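Long-range contacts in metallo-beta-lactamase domain-containing protein (Thermotoga maritima, PDB 3H3E), which binds zinc in a metallo-beta-lactamase fold and is probably a metal-dependent hydrolase, though its precise reaction is not established: residues A[46-51]-A[78-83]; A[73-78]-A[105-110]; A[137-142]-A[185-190]; A[159-164]-A[181-186]. The protein carries 2 engineered substitutions. One frame throughout, in Å; residues are numbered along the deposited sequence.

Contact 1: A[46-51]-A[78-83]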
loop_
_atom_site.group_PDB
_atom_site.type_symbol
_atom_site.label_atom_id
_atom_site.label_comp_id
_atom_site.label_asym_id
_atom_site.label_seq_id
_atom_site.Cartn_x
_atom_site.Cartn_y
_atom_site.Cartn_z
ATOM N N LYS A 46 11.197 3.923 -3.778
ATOM C CA LYS A 46 11.963 3.771 -5.018
ATOM C C LYS A 46 13.434 3.511 -4.717
ATOM O O LYS A 46 14.064 2.643 -5.329
ATOM C CB LYS A 46 11.841 5.051 -5.853
ATOM C CG LYS A 46 12.643 5.081 -7.150
ATOM C CD LYS A 46 12.487 6.419 -7.886
ATOM C CE LYS A 46 13.477 7.444 -7.387
ATOM N NZ LYS A 46 13.212 8.806 -7.912
ATOM N N SER A 47 13.979 4.279 -3.774
ATOM C CA SER A 47 15.389 4.168 -3.403
ATOM C C SER A 47 15.557 4.065 -1.898
ATOM O O SER A 47 14.766 3.412 -1.232
ATOM C CB SER A 47 16.165 5.363 -3.920
ATOM O OG SER A 47 15.597 6.539 -3.407
ATOM N N ASP A 48 16.573 4.727 -1.357
ATOM C CA ASP A 48 16.905 4.568 0.060
ATOM C C ASP A 48 16.318 5.665 0.926
ATOM O O ASP A 48 16.665 5.786 2.098
ATOM C CB ASP A 48 18.421 4.496 0.268
ATOM C CG ASP A 48 19.141 5.736 -0.230
ATOM O OD1 ASP A 48 18.478 6.648 -0.775
ATOM O OD2 ASP A 48 20.375 5.804 -0.070
ATOM N N VAL A 49 15.425 6.460 0.350
ATOM C CA VAL A 49 14.730 7.486 1.116
ATOM C C VAL A 49 14.097 6.951 2.402
ATOM O O VAL A 49 14.209 7.567 3.451
ATOM C CB VAL A 49 13.681 8.219 0.268
ATOM C CG1 VAL A 49 12.717 8.993 1.153
ATOM C CG2 VAL A 49 14.371 9.142 -0.703
ATOM N N PHE A 50 13.442 5.803 2.332
ATOM C CA PHE A 50 12.860 5.225 3.534
ATOM C C PHE A 50 13.897 4.996 4.643
ATOM O O PHE A 50 13.605 5.228 5.811
ATOM C CB PHE A 50 12.073 3.946 3.212
ATOM C CG PHE A 50 12.934 2.739 2.926
ATOM C CD1 PHE A 50 13.781 2.711 1.833
ATOM C CD2 PHE A 50 12.864 1.615 3.737
ATOM C CE1 PHE A 50 14.570 1.592 1.569
ATOM C CE2 PHE A 50 13.636 0.499 3.467
ATOM C CZ PHE A 50 14.500 0.492 2.377
ATOM N N LEU A 51 15.104 4.562 4.277
ATOM C CA LEU A 51 16.162 4.287 5.256
ATOM C C LEU A 51 16.688 5.550 5.887
ATOM O O LEU A 51 17.007 5.587 7.076
ATOM C CB LEU A 51 17.344 3.605 4.590
ATOM C CG LEU A 51 17.284 2.096 4.418
ATOM C CD1 LEU A 51 18.466 1.621 3.564
ATOM C CD2 LEU A 51 17.289 1.446 5.776
ATOM N N LEU A 78 14.147 -2.173 -1.676
ATOM C CA LEU A 78 14.622 -3.496 -1.285
ATOM C C LEU A 78 16.047 -3.709 -1.769
ATOM O O LEU A 78 16.779 -4.545 -1.252
ATOM C CB LEU A 78 13.727 -4.576 -1.870
ATOM C CG LEU A 78 12.474 -4.894 -1.073
ATOM C CD1 LEU A 78 11.580 -5.802 -1.886
ATOM C CD2 LEU A 78 12.872 -5.544 0.231
ATOM N N LEU A 79 16.428 -2.948 -2.783
ATOM C CA LEU A 79 17.784 -2.978 -3.297
ATOM C C LEU A 79 18.770 -2.473 -2.269
ATOM O O LEU A 79 19.972 -2.579 -2.468
ATOM C CB LEU A 79 17.885 -2.119 -4.556
ATOM C CG LEU A 79 16.980 -2.608 -5.687
ATOM C CD1 LEU A 79 17.169 -1.752 -6.933
ATOM C CD2 LEU A 79 17.271 -4.060 -5.973
ATOM N N TYR A 80 18.257 -1.913 -1.183
ATOM C CA TYR A 80 19.093 -1.334 -0.142
ATOM C C TYR A 80 19.030 -2.139 1.146
ATOM O O TYR A 80 19.593 -1.739 2.159
ATOM C CB TYR A 80 18.676 0.116 0.134
ATOM C CG TYR A 80 18.887 1.021 -1.049
ATOM C CD1 TYR A 80 20.037 1.811 -1.151
ATOM C CD2 TYR A 80 17.959 1.068 -2.087
ATOM C CE1 TYR A 80 20.251 2.635 -2.248
ATOM C CE2 TYR A 80 18.164 1.891 -3.193
ATOM C CZ TYR A 80 19.314 2.665 -3.265
ATOM O OH TYR A 80 19.516 3.482 -4.343
ATOM N N LEU A 81 18.330 -3.269 1.104
ATOM C CA LEU A 81 18.218 -4.146 2.263
ATOM C C LEU A 81 18.806 -5.520 1.968
ATOM O O LEU A 81 18.836 -5.952 0.815
ATOM C CB LEU A 81 16.761 -4.281 2.701
ATOM C CG LEU A 81 16.039 -2.984 3.079
ATOM C CD1 LEU A 81 14.574 -3.266 3.326
ATOM C CD2 LEU A 81 16.689 -2.302 4.295
ATOM N N SER A 82 19.294 -6.178 3.019
ATOM C CA SER A 82 19.740 -7.553 2.958
ATOM C C SER A 82 19.155 -8.299 4.159
ATOM O O SER A 82 18.934 -7.726 5.231
ATOM C CB SER A 82 21.269 -7.643 3.009
ATOM O OG SER A 82 21.912 -6.724 2.150
ATOM N N GLY A 83 18.910 -9.588 3.974
ATOM C CA GLY A 83 18.520 -10.456 5.065
ATOM C C GLY A 83 17.103 -10.289 5.564
ATOM O O GLY A 83 16.725 -10.883 6.565
#
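D48 pairs its OD1 with K52, one helical turn further on, in a salt bridge, while its CB methylene settles over one face of Y80. This is a CH-pi contact, with D48 CB 3.7 Å from the centroid of the Y80 ring. The methylene is offset toward one rim, so that D48 CB lies 3.4 Å from Y80 CD1, and the carboxylate is inclined at 37° to the ring. With CG anti to its own carbonyl carbon (chi1 -64°), Y80 swings out from the end of its 3-10 turn and lies against the S47-D48 peptide, where S47 CA comes obliquely to 3.6 Å from Y80 CE2. S47 turns its hydroxyl to a different partner, OG being bonded to E30.

Deeper in, apolar side chains do most of the touching. L51 splits its branches: CD1 rests 3.8 Å from Y80 CB, while CD2 lies 4.1 Å from L81 CD2, the two leucine side chains passing in opposite directions. L81 CG lies near the plane of the F50 ring, at its edge, 3.9 Å from F50 CZ, and L51 CG lies over the rim of one face of the same ring.

Across the two segments the contact is therefore largely apolar, running from the exposed tyrosine to the buried F50-L81 pair; the acid and the serine have their polar partners outside the contact, K52 and E30, and meet the tyrosine mainly through carbon.

Contact 2: A[73-78]-A[105-110]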
loop_
_atom_site.group_PDB
_atom_site.type_symbol
_atom_site.label_atom_id
_atom_site.label_comp_id
_atom_site.label_asym_id
_atom_site.label_seq_id
_atom_site.Cartn_x
_atom_site.Cartn_y
_atom_site.Cartn_z
ATOM N N ASP A 73 8.337 1.786 -7.525
ATOM C CA ASP A 73 8.203 2.778 -6.461
ATOM C C ASP A 73 7.757 2.161 -5.133
ATOM O O ASP A 73 7.599 2.872 -4.146
ATOM C CB ASP A 73 7.266 3.942 -6.870
ATOM C CG ASP A 73 5.883 3.475 -7.326
ATOM O OD1 ASP A 73 5.831 2.543 -8.139
ATOM O OD2 ASP A 73 4.840 4.021 -6.874
ATOM N N HIS A 74 7.561 0.843 -5.106
ATOM C CA HIS A 74 7.149 0.153 -3.882
ATOM C C HIS A 74 8.146 -0.909 -3.477
ATOM O O HIS A 74 8.362 -1.152 -2.296
ATOM C CB HIS A 74 5.741 -0.438 -4.036
ATOM C CG HIS A 74 4.703 0.604 -4.296
ATOM N ND1 HIS A 74 3.796 1.004 -3.341
ATOM C CD2 HIS A 74 4.481 1.387 -5.379
ATOM C CE1 HIS A 74 3.036 1.965 -3.840
ATOM N NE2 HIS A 74 3.434 2.220 -5.075
ATOM N N ALA A 75 8.781 -1.522 -4.463
ATOM C CA ALA A 75 9.721 -2.599 -4.195
ATOM C C ALA A 75 11.185 -2.170 -4.369
ATOM O O ALA A 75 12.093 -2.966 -4.164
ATOM C CB ALA A 75 9.406 -3.791 -5.094
ATOM N N GLY A 76 11.415 -0.908 -4.717
ATOM C CA GLY A 76 12.735 -0.468 -5.114
ATOM C C GLY A 76 13.756 -0.346 -4.007
ATOM O O GLY A 76 14.926 -0.644 -4.205
ATOM N N GLY A 77 13.328 0.109 -2.839
ATOM C CA GLY A 77 14.235 0.250 -1.723
ATOM C C GLY A 77 14.705 -1.079 -1.174
ATOM O O GLY A 77 15.552 -1.122 -0.293
ATOM N N LEU A 78 14.147 -2.173 -1.676
ATOM C CA LEU A 78 14.622 -3.496 -1.285
ATOM C C LEU A 78 16.047 -3.709 -1.769
ATOM O O LEU A 78 16.779 -4.545 -1.252
ATOM C CB LEU A 78 13.727 -4.576 -1.870
ATOM C CG LEU A 78 12.474 -4.894 -1.073
ATOM C CD1 LEU A 78 11.580 -5.802 -1.886
ATOM C CD2 LEU A 78 12.872 -5.544 0.231
ATOM N N ALA A 105 10.282 -4.529 -10.753
ATOM C CA ALA A 105 11.320 -4.562 -9.737
ATOM C C ALA A 105 12.375 -5.621 -10.074
ATOM O O ALA A 105 12.101 -6.596 -10.776
ATOM C CB ALA A 105 10.707 -4.830 -8.379
ATOM N N ASP A 106 13.585 -5.426 -9.567
ATOM C CA ASP A 106 14.684 -6.335 -9.851
ATOM C C ASP A 106 14.679 -7.468 -8.836
ATOM O O ASP A 106 15.433 -7.452 -7.875
ATOM C CB ASP A 106 16.023 -5.579 -9.847
ATOM C CG ASP A 106 17.160 -6.390 -10.456
ATOM O OD1 ASP A 106 16.954 -7.583 -10.754
ATOM O OD2 ASP A 106 18.267 -5.840 -10.636
ATOM N N TRP A 107 13.820 -8.452 -9.053
ATOM C CA TRP A 107 13.657 -9.543 -8.095
ATOM C C TRP A 107 14.857 -10.467 -8.061
ATOM O O TRP A 107 15.090 -11.128 -7.054
ATOM C CB TRP A 107 12.371 -10.347 -8.370
ATOM C CG TRP A 107 11.164 -9.496 -8.261
ATOM C CD1 TRP A 107 10.394 -9.029 -9.283
ATOM C CD2 TRP A 107 10.618 -8.949 -7.061
ATOM N NE1 TRP A 107 9.391 -8.234 -8.790
ATOM C CE2 TRP A 107 9.504 -8.175 -7.427
ATOM C CE3 TRP A 107 10.956 -9.048 -5.709
ATOM C CZ2 TRP A 107 8.721 -7.509 -6.486
ATOM C CZ3 TRP A 107 10.186 -8.388 -4.783
ATOM C CH2 TRP A 107 9.078 -7.623 -5.175
ATOM N N ASN A 108 15.614 -10.522 -9.155
ATOM C CA ASN A 108 16.783 -11.393 -9.199
ATOM C C ASN A 108 17.774 -10.950 -8.154
ATOM O O ASN A 108 18.385 -11.767 -7.473
ATOM C CB ASN A 108 17.447 -11.366 -10.571
ATOM C CG ASN A 108 16.595 -12.000 -11.635
ATOM O OD1 ASN A 108 16.043 -13.090 -11.444
ATOM N ND2 ASN A 108 16.474 -11.321 -12.772
ATOM N N GLU A 109 17.922 -9.640 -8.039
ATOM C CA GLU A 109 18.840 -9.059 -7.088
ATOM C C GLU A 109 18.247 -9.082 -5.692
ATOM O O GLU A 109 18.915 -9.411 -4.719
ATOM C CB GLU A 109 19.158 -7.628 -7.498
ATOM C CG GLU A 109 20.274 -7.006 -6.703
ATOM C CD GLU A 109 21.204 -6.181 -7.566
ATOM O OE1 GLU A 109 21.392 -6.556 -8.745
ATOM O OE2 GLU A 109 21.747 -5.169 -7.062
ATOM N N VAL A 110 16.980 -8.729 -5.603
ATOM C CA VAL A 110 16.299 -8.636 -4.321
ATOM C C VAL A 110 16.289 -9.970 -3.596
ATOM O O VAL A 110 16.482 -10.033 -2.396
ATOM C CB VAL A 110 14.846 -8.125 -4.507
ATOM C CG1 VAL A 110 14.038 -8.297 -3.228
ATOM C CG2 VAL A 110 14.855 -6.673 -4.964
#
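L78, V110 and A75 bury the most surface here, and L78 meets V110 along much of its length. Its CB faces both valine methyls, with L78 CB 3.9 Å from V110 CG2, while its CD1 reaches V110 CG1 at 3.8 Å; the side chains cross at about a right angle. V110 holds CG1 anti to its backbone N (chi1 168°), and that is the methyl which faces the leucine tip. The other neighbour of L78 CD1 is the indole of W107, whose CZ3 it approaches obliquely at 4.1 Å.

A75 meets the next carbon of the same six-membered ring. Its CB is 3.8 Å from W107 CH2, again at an oblique angle, and 3.7 Å from A105 CB. A105 CB in turn lies over one face of the indole, toward its CE2-NE1 side. L88 and L93 also touch W107, and V86 touches L78.

D106 is the N-cap residue of helix 107-113, and its O receives the backbone N of V110 at 3.0 Å, which fixes the valine in the first helical turn. On the other side, the short helix carrying A75 holds the end of the HxHxDH signature of metallo-beta-lactamases: H69 and H71 bind zinc, and D73 and H74, together with H236, are consistent with the second metal position of this fold.

Contact 3: A[137-142]-A[185-190]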
loop_
_atom_site.group_PDB
_atom_site.type_symbol
_atom_site.label_atom_id
_atom_site.label_comp_id
_atom_site.label_asym_id
_atom_site.label_seq_id
_atom_site.Cartn_x
_atom_site.Cartn_y
_atom_site.Cartn_z
ATOM N N ASN A 137 -11.371 -8.357 -5.198
ATOM C CA ASN A 137 -12.367 -8.651 -6.203
ATOM C C ASN A 137 -12.734 -7.365 -6.927
ATOM O O ASN A 137 -13.158 -6.396 -6.305
ATOM C CB ASN A 137 -13.594 -9.258 -5.513
ATOM C CG ASN A 137 -14.730 -9.574 -6.477
ATOM O OD1 ASN A 137 -14.740 -9.140 -7.627
ATOM N ND2 ASN A 137 -15.709 -10.318 -5.992
ATOM N N LEU A 138 -12.583 -7.360 -8.246
ATOM C CA LEU A 138 -12.826 -6.150 -9.033
ATOM C C LEU A 138 -14.297 -5.754 -9.198
ATOM O O LEU A 138 -14.592 -4.648 -9.649
ATOM C CB LEU A 138 -12.177 -6.286 -10.402
ATOM C CG LEU A 138 -10.659 -6.152 -10.390
ATOM C CD1 LEU A 138 -10.080 -6.787 -11.618
ATOM C CD2 LEU A 138 -10.242 -4.696 -10.273
ATOM N N ARG A 139 -15.209 -6.652 -8.834
ATOM C CA ARG A 139 -16.646 -6.422 -9.005
ATOM C C ARG A 139 -17.038 -5.699 -10.295
ATOM O O ARG A 139 -17.832 -4.754 -10.267
ATOM C CB ARG A 139 -17.212 -5.687 -7.798
ATOM C CG ARG A 139 -17.180 -6.523 -6.546
ATOM C CD ARG A 139 -17.308 -5.696 -5.295
ATOM N NE ARG A 139 -17.093 -6.524 -4.118
ATOM C CZ ARG A 139 -15.954 -6.582 -3.447
ATOM N NH1 ARG A 139 -14.918 -5.841 -3.829
ATOM N NH2 ARG A 139 -15.854 -7.377 -2.394
ATOM N N GLY A 140 -16.486 -6.146 -11.422
ATOM C CA GLY A 140 -16.814 -5.563 -12.710
ATOM C C GLY A 140 -15.966 -4.370 -13.124
ATOM O O GLY A 140 -16.022 -3.955 -14.277
ATOM N N LYS A 141 -15.191 -3.813 -12.191
ATOM C CA LYS A 141 -14.254 -2.727 -12.500
ATOM C C LYS A 141 -12.919 -3.282 -12.967
ATOM O O LYS A 141 -12.606 -4.440 -12.723
ATOM C CB LYS A 141 -14.042 -1.812 -11.291
ATOM C CG LYS A 141 -15.279 -0.983 -10.923
ATOM C CD LYS A 141 -15.068 -0.206 -9.628
ATOM C CE LYS A 141 -13.839 0.704 -9.709
ATOM N NZ LYS A 141 -13.309 1.115 -8.366
ATOM N N VAL A 142 -12.144 -2.461 -13.659
ATOM C CA VAL A 142 -10.814 -2.849 -14.109
ATOM C C VAL A 142 -9.862 -1.692 -13.841
ATOM O O VAL A 142 -10.267 -0.530 -13.907
ATOM C CB VAL A 142 -10.796 -3.191 -15.601
ATOM C CG1 VAL A 142 -11.831 -4.247 -15.909
ATOM C CG2 VAL A 142 -11.037 -1.947 -16.440
ATOM N N ILE A 185 -9.804 0.871 -4.208
ATOM C CA ILE A 185 -9.732 0.955 -2.752
ATOM C C ILE A 185 -11.062 0.548 -2.156
ATOM O O ILE A 185 -11.114 -0.045 -1.079
ATOM C CB ILE A 185 -9.320 2.349 -2.271
ATOM C CG1 ILE A 185 -9.191 2.395 -0.749
ATOM C CG2 ILE A 185 -10.329 3.373 -2.715
ATOM C CD1 ILE A 185 -8.407 1.309 -0.147
ATOM N N ASP A 186 -12.136 0.840 -2.878
ATOM C CA ASP A 186 -13.466 0.351 -2.520
ATOM C C ASP A 186 -13.591 -1.177 -2.570
ATOM O O ASP A 186 -14.142 -1.786 -1.656
ATOM C CB ASP A 186 -14.562 1.021 -3.362
ATOM C CG ASP A 186 -14.385 0.823 -4.878
ATOM O OD1 ASP A 186 -13.245 0.659 -5.362
ATOM O OD2 ASP A 186 -15.411 0.863 -5.599
ATOM N N ASN A 187 -13.087 -1.796 -3.632
ATOM C CA ASN A 187 -13.076 -3.260 -3.720
ATOM C C ASN A 187 -12.271 -3.860 -2.596
ATOM O O ASN A 187 -12.610 -4.905 -2.041
ATOM C CB ASN A 187 -12.510 -3.715 -5.064
ATOM C CG ASN A 187 -13.496 -3.539 -6.173
ATOM O OD1 ASN A 187 -14.693 -3.701 -5.962
ATOM N ND2 ASN A 187 -13.016 -3.185 -7.357
ATOM N N ILE A 188 -11.198 -3.169 -2.259
ATOM C CA ILE A 188 -10.299 -3.617 -1.223
ATOM C C ILE A 188 -11.018 -3.617 0.108
ATOM O O ILE A 188 -10.919 -4.569 0.867
ATOM C CB ILE A 188 -9.031 -2.751 -1.194
ATOM C CG1 ILE A 188 -8.155 -3.103 -2.409
ATOM C CG2 ILE A 188 -8.291 -2.932 0.102
ATOM C CD1 ILE A 188 -6.956 -2.206 -2.627
ATOM N N LEU A 189 -11.774 -2.560 0.378
ATOM C CA LEU A 189 -12.457 -2.436 1.670
ATOM C C LEU A 189 -13.613 -3.410 1.798
ATOM O O LEU A 189 -13.829 -3.987 2.849
ATOM C CB LEU A 189 -12.948 -1.008 1.884
ATOM C CG LEU A 189 -11.857 0.054 2.080
ATOM C CD1 LEU A 189 -12.486 1.384 2.385
ATOM C CD2 LEU A 189 -10.942 -0.351 3.200
ATOM N N LEU A 190 -14.353 -3.585 0.712
ATOM C CA LEU A 190 -15.442 -4.539 0.664
ATOM C C LEU A 190 -14.918 -5.953 0.849
ATOM O O LEU A 190 -15.535 -6.764 1.530
ATOM C CB LEU A 190 -16.184 -4.422 -0.666
ATOM C CG LEU A 190 -16.854 -3.082 -0.991
ATOM C CD1 LEU A 190 -17.153 -2.955 -2.483
ATOM C CD2 LEU A 190 -18.123 -2.940 -0.181
#
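R139 lays its guanidinium over L190, whose CB sits above one face with NH2 3.4 Å from L190 CB; N137 CB lies over the rim of the opposite face. The group turns NH1 toward N187 and grips it twice. One bond goes to the side-chain OD1 at 3.0 Å, nearly in the guanidinium plane and fairly straight (162°). The other goes to the backbone O of N187 at 3.1 Å, on a lone pair in the carbonyl plane. The extended run from CG to NE carries R139 this far, and NH2 goes on to a salt bridge with D191.

While OD1 takes R139, the other end of the N187 amide, ND2, is bonded to the O of R183 and weakly to L138 O, 3.1 Å away. Alongside, K141 bends at chi3 (57°) to bring NZ 3.0 Å from D186 OD1 in a salt bridge.

Local bonds help shape the loop. N137 OD1 accepts from R139 N at 2.8 Å, an Asx turn, and the chain then reverses through a type I' beta turn from L138 to K141, which presents R139 and K141 to the first two turns of helix 185-193.

Contact 4: A[159-164]-A[181-186]. With ZN (zinc ion), chain B.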
loop_
_atom_site.group_PDB
_atom_site.type_symbol
_atom_site.label_atom_id
_atom_site.label_comp_id
_atom_site.label_asym_id
_atom_site.label_seq_id
_atom_site.Cartn_x
_atom_site.Cartn_y
_atom_site.Cartn_z
ATOM N N LEU A 159 -3.732 -6.853 -14.400
ATOM C CA LEU A 159 -4.872 -6.772 -13.482
ATOM C C LEU A 159 -4.432 -6.765 -12.016
ATOM O O LEU A 159 -5.253 -6.712 -11.097
ATOM C CB LEU A 159 -5.868 -7.906 -13.731
ATOM C CG LEU A 159 -6.503 -8.091 -15.121
ATOM C CD1 LEU A 159 -7.874 -8.687 -14.931
ATOM C CD2 LEU A 159 -6.621 -6.807 -15.916
ATOM N N PHE A 160 -3.126 -6.825 -11.814
ATOM C CA PHE A 160 -2.541 -6.724 -10.490
ATOM C C PHE A 160 -2.906 -7.884 -9.586
ATOM O O PHE A 160 -3.286 -7.707 -8.433
ATOM C CB PHE A 160 -2.850 -5.366 -9.873
ATOM C CG PHE A 160 -2.223 -4.238 -10.618
ATOM C CD1 PHE A 160 -2.867 -3.662 -11.693
ATOM C CD2 PHE A 160 -0.964 -3.783 -10.283
ATOM C CE1 PHE A 160 -2.269 -2.623 -12.409
ATOM C CE2 PHE A 160 -0.363 -2.744 -10.992
ATOM C CZ PHE A 160 -1.013 -2.167 -12.046
ATOM N N GLU A 161 -2.750 -9.083 -10.130
ATOM C CA GLU A 161 -2.954 -10.305 -9.377
ATOM C C GLU A 161 -1.940 -10.400 -8.242
ATOM O O GLU A 161 -2.032 -11.289 -7.387
ATOM C CB GLU A 161 -2.811 -11.510 -10.298
ATOM C CG GLU A 161 -3.684 -11.480 -11.527
ATOM C CD GLU A 161 -5.115 -11.874 -11.239
ATOM O OE1 GLU A 161 -5.485 -12.000 -10.048
ATOM O OE2 GLU A 161 -5.879 -12.059 -12.212
ATOM N N ASP A 162 -0.976 -9.479 -8.243
ATOM C CA ASP A 162 0.074 -9.429 -7.221
ATOM C C ASP A 162 -0.243 -8.522 -6.043
ATOM O O ASP A 162 0.461 -8.544 -5.053
ATOM C CB ASP A 162 1.387 -8.967 -7.831
ATOM C CG ASP A 162 1.270 -7.618 -8.528
ATOM O OD1 ASP A 162 0.312 -7.429 -9.306
ATOM O OD2 ASP A 162 2.150 -6.752 -8.318
ATOM N N GLU A 163 -1.303 -7.733 -6.152
ATOM C CA GLU A 163 -1.633 -6.722 -5.149
ATOM C C GLU A 163 -2.146 -7.309 -3.852
ATOM O O GLU A 163 -3.023 -8.161 -3.858
ATOM C CB GLU A 163 -2.678 -5.751 -5.697
ATOM C CG GLU A 163 -3.024 -4.638 -4.749
ATOM C CD GLU A 163 -3.722 -3.492 -5.445
ATOM O OE1 GLU A 163 -4.964 -3.551 -5.600
ATOM O OE2 GLU A 163 -3.026 -2.528 -5.832
ATOM N N GLN A 164 -1.602 -6.837 -2.736
ATOM C CA GLN A 164 -2.038 -7.300 -1.425
ATOM C C GLN A 164 -2.081 -6.158 -0.440
ATOM O O GLN A 164 -1.451 -5.122 -0.639
ATOM C CB GLN A 164 -1.156 -8.432 -0.902
ATOM C CG GLN A 164 0.313 -8.132 -0.885
ATOM C CD GLN A 164 1.120 -9.301 -0.379
ATOM O OE1 GLN A 164 0.590 -10.386 -0.157
ATOM N NE2 GLN A 164 2.411 -9.096 -0.212
ATOM N N SER A 181 -3.557 0.497 -4.407
ATOM C CA SER A 181 -4.957 0.152 -4.642
ATOM C C SER A 181 -5.326 0.141 -6.118
ATOM O O SER A 181 -6.231 0.846 -6.532
ATOM C CB SER A 181 -5.878 1.121 -3.912
ATOM O OG SER A 181 -5.551 1.194 -2.542
ATOM N N HIS A 182 -4.649 -0.674 -6.911
ATOM C CA HIS A 182 -4.910 -0.714 -8.345
ATOM C C HIS A 182 -6.224 -1.418 -8.651
ATOM O O HIS A 182 -6.887 -1.147 -9.650
ATOM C CB HIS A 182 -3.763 -1.415 -9.064
ATOM C CG HIS A 182 -2.554 -0.551 -9.260
ATOM N ND1 HIS A 182 -2.536 0.517 -10.131
ATOM C CD2 HIS A 182 -1.322 -0.602 -8.703
ATOM C CE1 HIS A 182 -1.342 1.083 -10.104
ATOM N NE2 HIS A 182 -0.587 0.424 -9.245
ATOM N N ARG A 183 -6.592 -2.334 -7.774
ATOM C CA ARG A 183 -7.802 -3.099 -7.959
ATOM C C ARG A 183 -9.016 -2.342 -7.450
ATOM O O ARG A 183 -10.136 -2.792 -7.627
ATOM C CB ARG A 183 -7.677 -4.447 -7.268
ATOM C CG ARG A 183 -6.653 -5.373 -7.914
ATOM C CD ARG A 183 -7.074 -6.805 -7.637
ATOM N NE ARG A 183 -6.842 -7.648 -8.791
ATOM C CZ ARG A 183 -7.659 -8.612 -9.185
ATOM N NH1 ARG A 183 -8.765 -8.859 -8.514
ATOM N NH2 ARG A 183 -7.367 -9.326 -10.257
ATOM N N GLY A 184 -8.784 -1.185 -6.831
ATOM C CA GLY A 184 -9.857 -0.343 -6.322
ATOM C C GLY A 184 -9.918 -0.312 -4.808
ATOM O O GLY A 184 -10.054 -1.350 -4.178
ATOM N N ILE A 185 -9.804 0.871 -4.208
ATOM C CA ILE A 185 -9.732 0.955 -2.752
ATOM C C ILE A 185 -11.062 0.548 -2.156
ATOM O O ILE A 185 -11.114 -0.045 -1.079
ATOM C CB ILE A 185 -9.320 2.349 -2.271
ATOM C CG1 ILE A 185 -9.191 2.395 -0.749
ATOM C CG2 ILE A 185 -10.329 3.373 -2.715
ATOM C CD1 ILE A 185 -8.407 1.309 -0.147
ATOM N N ASP A 186 -12.136 0.840 -2.878
ATOM C CA ASP A 186 -13.466 0.351 -2.520
ATOM C C ASP A 186 -13.591 -1.177 -2.570
ATOM O O ASP A 186 -14.142 -1.786 -1.656
ATOM C CB ASP A 186 -14.562 1.021 -3.362
ATOM C CG ASP A 186 -14.385 0.823 -4.878
ATOM O OD1 ASP A 186 -13.245 0.659 -5.362
ATOM O OD2 ASP A 186 -15.411 0.863 -5.599
HETATM ZN ZN ZN B . 1.630 0.944 -8.583
HETATM O O HOH W 1 -8.688 -11.550 -11.367
HETATM O O HOH W 2 -1.451 -1.530 -3.895
#
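Ring stacking comes first: F160 and H182 form an offset stack, their centroids 3.9 Å apart and their planes within 10° of parallel. H182 CB joins in over the same face of the phenylalanine, 3.6 Å from the centroid of the F160 ring, so the aromatic group backs the histidine from its methylene out to the imidazole. That imidazole is a metal ligand, its NE2 lying 2.4 Å from the zinc ion, and H69 and H71 supply the other two protein ligands.

E163 accepts hydrogen bonds from the backbone of the other segment. With CG anti to the backbone N (chi1 -177°) and the chain extended beyond it, the glutamate brings its carboxylate to two successive amides. OE2 accepts from H182 N at 2.7 Å through its syn lone pair, and OE1 accepts from R183 N at 3.0 Å, also on the syn side. A water donates to OE2 and accepts from S181 N, which ties in a third amide. E163 thus probably helps position the backbone of a zinc ligand.

The R183 guanidinium is held by two carbonyls and a carboxylate. Its NE is bonded to L159 O at 3.0 Å and NH1 to A136 O, while NH2 pairs with E161 OE1 at 3.3 Å by charge alone, the oxygen lying well out of the guanidinium plane. A second water bridges NH2 and E161 OE2.

In the fold, 159-164 leads into strand 165-170. Its antiparallel partner, strand 173-178, is followed by 181-186, which runs into helix 185-193, with helix 214-226 packed on I185 and D186.

From the N terminus, contact 1 closes the loop from 46-51 to 78-83, bringing the start of helix 49-56 onto the approach to strand 85-89. Contact 2 opens at 73-78, before contact 1 has closed, and ends on helix 107-113; the two cross, share L78 and touch directly. Both pack beside the sheet that holds strand 85-89. Contacts 3 and 4 come later, in series with the first pair. Contact 4 opens at 159-164, within the loop of contact 3, and the two finish on overlapping ground, binding the loops before strands 147-150 and 165-170 to the start of helix 185-193. Contacts 2 and 4 approach to about 6 Å between nearest atoms, near the zinc site.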